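Local structure of muramoyltetrapeptide carboxypeptidase (Oxalobacter formigenes OXCC13, 6UUK) at residues B[132-137]-B[232-237]. The protein probably acts as a serine-type carboxypeptidase of the S66 family, cleaving muramoyl tetrapeptides derived from bacterial cell-wall peptidoglycan. Numbering follows the deposited sequence.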
loop_
_atom_site.group_PDB
_atom_site.type_symbol
_atom_site.label_atom_id
_atom_site.label_comp_id
_atom_site.label_asym_id
_atom_site.label_seq_id
_atom_site.Cartn_x
_atom_site.Cartn_y
_atom_site.Cartn_z
ATOM N N LEU B 132 -15.282 -0.441 8.302
ATOM C CA LEU B 132 -16.192 -0.054 9.372
ATOM C C LEU B 132 -15.507 0.806 10.428
ATOM O O LEU B 132 -15.923 0.808 11.592
ATOM C CB LEU B 132 -16.817 -1.292 10.022
ATOM C CG LEU B 132 -15.930 -2.528 10.203
ATOM C CD1 LEU B 132 -15.016 -2.399 11.414
ATOM C CD2 LEU B 132 -16.780 -3.783 10.305
ATOM N N LEU B 133 -14.467 1.552 10.047
ATOM C CA LEU B 133 -13.810 2.435 11.005
ATOM C C LEU B 133 -14.746 3.536 11.488
ATOM O O LEU B 133 -14.651 3.968 12.643
ATOM C CB LEU B 133 -12.552 3.045 10.385
ATOM C CG LEU B 133 -11.350 2.113 10.220
ATOM C CD1 LEU B 133 -10.215 2.831 9.512
ATOM C CD2 LEU B 133 -10.894 1.588 11.572
ATOM N N HIS B 134 -15.656 3.996 10.628
ATOM C CA HIS B 134 -16.608 5.027 11.020
ATOM C C HIS B 134 -17.825 4.460 11.739
ATOM O O HIS B 134 -18.507 5.204 12.452
ATOM C CB HIS B 134 -17.057 5.820 9.791
ATOM C CG HIS B 134 -15.938 6.515 9.080
ATOM N ND1 HIS B 134 -15.397 7.701 9.526
ATOM C CD2 HIS B 134 -15.259 6.190 7.955
ATOM C CE1 HIS B 134 -14.432 8.078 8.706
ATOM N NE2 HIS B 134 -14.328 7.179 7.744
ATOM N N ASP B 135 -18.114 3.168 11.567
ATOM C CA ASP B 135 -19.241 2.565 12.272
ATOM C C ASP B 135 -18.925 2.341 13.744
ATOM O O ASP B 135 -19.840 2.312 14.576
ATOM C CB ASP B 135 -19.631 1.243 11.611
ATOM C CG ASP B 135 -20.056 1.415 10.167
ATOM O OD1 ASP B 135 -20.589 2.492 9.827
ATOM O OD2 ASP B 135 -19.862 0.471 9.372
ATOM N N LEU B 136 -17.651 2.183 14.084
ATOM C CA LEU B 136 -17.237 1.937 15.456
ATOM C C LEU B 136 -17.066 3.251 16.210
ATOM O O LEU B 136 -16.951 4.329 15.620
ATOM C CB LEU B 136 -15.929 1.146 15.489
ATOM C CG LEU B 136 -15.840 -0.077 14.574
ATOM C CD1 LEU B 136 -14.463 -0.710 14.657
ATOM C CD2 LEU B 136 -16.921 -1.091 14.902
ATOM N N ASP B 137 -17.047 3.145 17.536
ATOM C CA ASP B 137 -16.825 4.278 18.431
ATOM C C ASP B 137 -15.584 3.953 19.258
ATOM O O ASP B 137 -15.676 3.336 20.321
ATOM C CB ASP B 137 -18.048 4.536 19.313
ATOM C CG ASP B 137 -17.931 5.819 20.116
ATOM O OD1 ASP B 137 -16.958 6.572 19.902
ATOM O OD2 ASP B 137 -18.814 6.073 20.962
ATOM N N THR B 232 -4.105 9.058 6.571
ATOM C CA THR B 232 -5.424 8.947 7.172
ATOM C C THR B 232 -5.407 9.464 8.607
ATOM O O THR B 232 -4.386 9.370 9.297
ATOM C CB THR B 232 -5.891 7.494 7.161
ATOM O OG1 THR B 232 -5.111 6.734 8.093
ATOM C CG2 THR B 232 -5.723 6.896 5.772
ATOM N N PRO B 233 -6.527 10.018 9.083
ATOM C CA PRO B 233 -6.585 10.478 10.481
ATOM C C PRO B 233 -6.501 9.357 11.502
ATOM O O PRO B 233 -6.422 9.646 12.702
ATOM C CB PRO B 233 -7.942 11.194 10.562
ATOM C CG PRO B 233 -8.306 11.502 9.143
ATOM C CD PRO B 233 -7.742 10.377 8.336
ATOM N N TRP B 234 -6.521 8.094 11.072
ATOM C CA TRP B 234 -6.435 6.973 11.996
ATOM C C TRP B 234 -5.001 6.616 12.364
ATOM O O TRP B 234 -4.798 5.765 13.238
ATOM C CB TRP B 234 -7.131 5.748 11.400
ATOM C CG TRP B 234 -8.501 6.031 10.865
ATOM C CD1 TRP B 234 -8.842 6.248 9.562
ATOM C CD2 TRP B 234 -9.715 6.134 11.619
ATOM N NE1 TRP B 234 -10.193 6.478 9.457
ATOM C CE2 TRP B 234 -10.751 6.413 10.706
ATOM C CE3 TRP B 234 -10.026 6.016 12.978
ATOM C CZ2 TRP B 234 -12.076 6.577 11.107
ATOM C CZ3 TRP B 234 -11.342 6.179 13.374
ATOM C CH2 TRP B 234 -12.349 6.456 12.442
HETATM N N MSE B 235 -4.012 7.236 11.728
HETATM C CA MSE B 235 -2.611 6.992 12.054
HETATM C C MSE B 235 -2.227 7.663 13.369
HETATM O O MSE B 235 -2.380 8.875 13.522
HETATM C CB MSE B 235 -1.702 7.489 10.928
HETATM C CG MSE B 235 -0.222 7.509 11.286
HETATM SE SE MSE B 235 0.586 5.736 11.388
HETATM C CE MSE B 235 0.848 5.410 9.483
ATOM N N PRO B 236 -1.735 6.873 14.322
ATOM C CA PRO B 236 -1.339 7.444 15.612
ATOM C C PRO B 236 -0.173 8.405 15.450
ATOM O O PRO B 236 0.653 8.274 14.545
ATOM C CB PRO B 236 -0.944 6.216 16.441
ATOM C CG PRO B 236 -1.614 5.065 15.766
ATOM C CD PRO B 236 -1.628 5.405 14.309
ATOM N N ASP B 237 -0.120 9.385 16.347
ATOM C CA ASP B 237 0.909 10.419 16.320
ATOM C C ASP B 237 1.897 10.184 17.460
ATOM O O ASP B 237 2.022 10.971 18.405
ATOM C CB ASP B 237 0.270 11.798 16.404
ATOM C CG ASP B 237 1.243 12.916 16.090
ATOM O OD1 ASP B 237 2.432 12.643 15.803
ATOM O OD2 ASP B 237 0.807 14.081 16.125
#
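W234 reaches from the 232-237 loop to L133 and H134, and its indole is the sole bridge between the two segments. The apolar part of the contact is a CH-pi interaction: L133 CD1 lies 3.6 Å from the centroid of the W234 five-membered ring, only 8° off the ring normal, hence squarely over that face. Further along the indole, L133 CB packs 3.6 Å from W234 CZ2, so the leucine runs along the face in the direction opposite to the tryptophan side chain. In L133, chi1 puts CG anti to the carbonyl carbon, and chi2 (176°) extends CD1 away from its own backbone, out over the five-membered ring.

A separate van der Waals contact involves the backbone: the carbonyl oxygen L133 O lies 3.4 Å from the ring carbon W234 CH2.

The aromatic part is a T-shaped pair in which W234 offers its edge to the face of H134. The planes of the imidazole and the six-membered ring meet at 71°, their centroids are 5.4 Å apart, and W234 CZ2 is 3.7 Å from H134 CE1, displaced toward the imidazole rim.

Polar groups find their partners across the dimer interface: W234 NE1 hydrogen-bonds to E264 OE1 of the second subunit, whose OE2 takes a weak bond from H134 NE2. Replacing W234 by an alanine would probably strip the indole face from one side of L133, take away the edge facing H134 and leave E264 of the second subunit without its indole donor.

No hydrogen bond crosses between the segments, so dispersion and ring electrostatics join these loops of the N- and C-terminal LD-carboxypeptidase regions, away from the predicted catalytic residues. Because one carboxylate of the second subunit meets both W234 and H134, the relative position of the two rings is probably sensitive to the subunit interface.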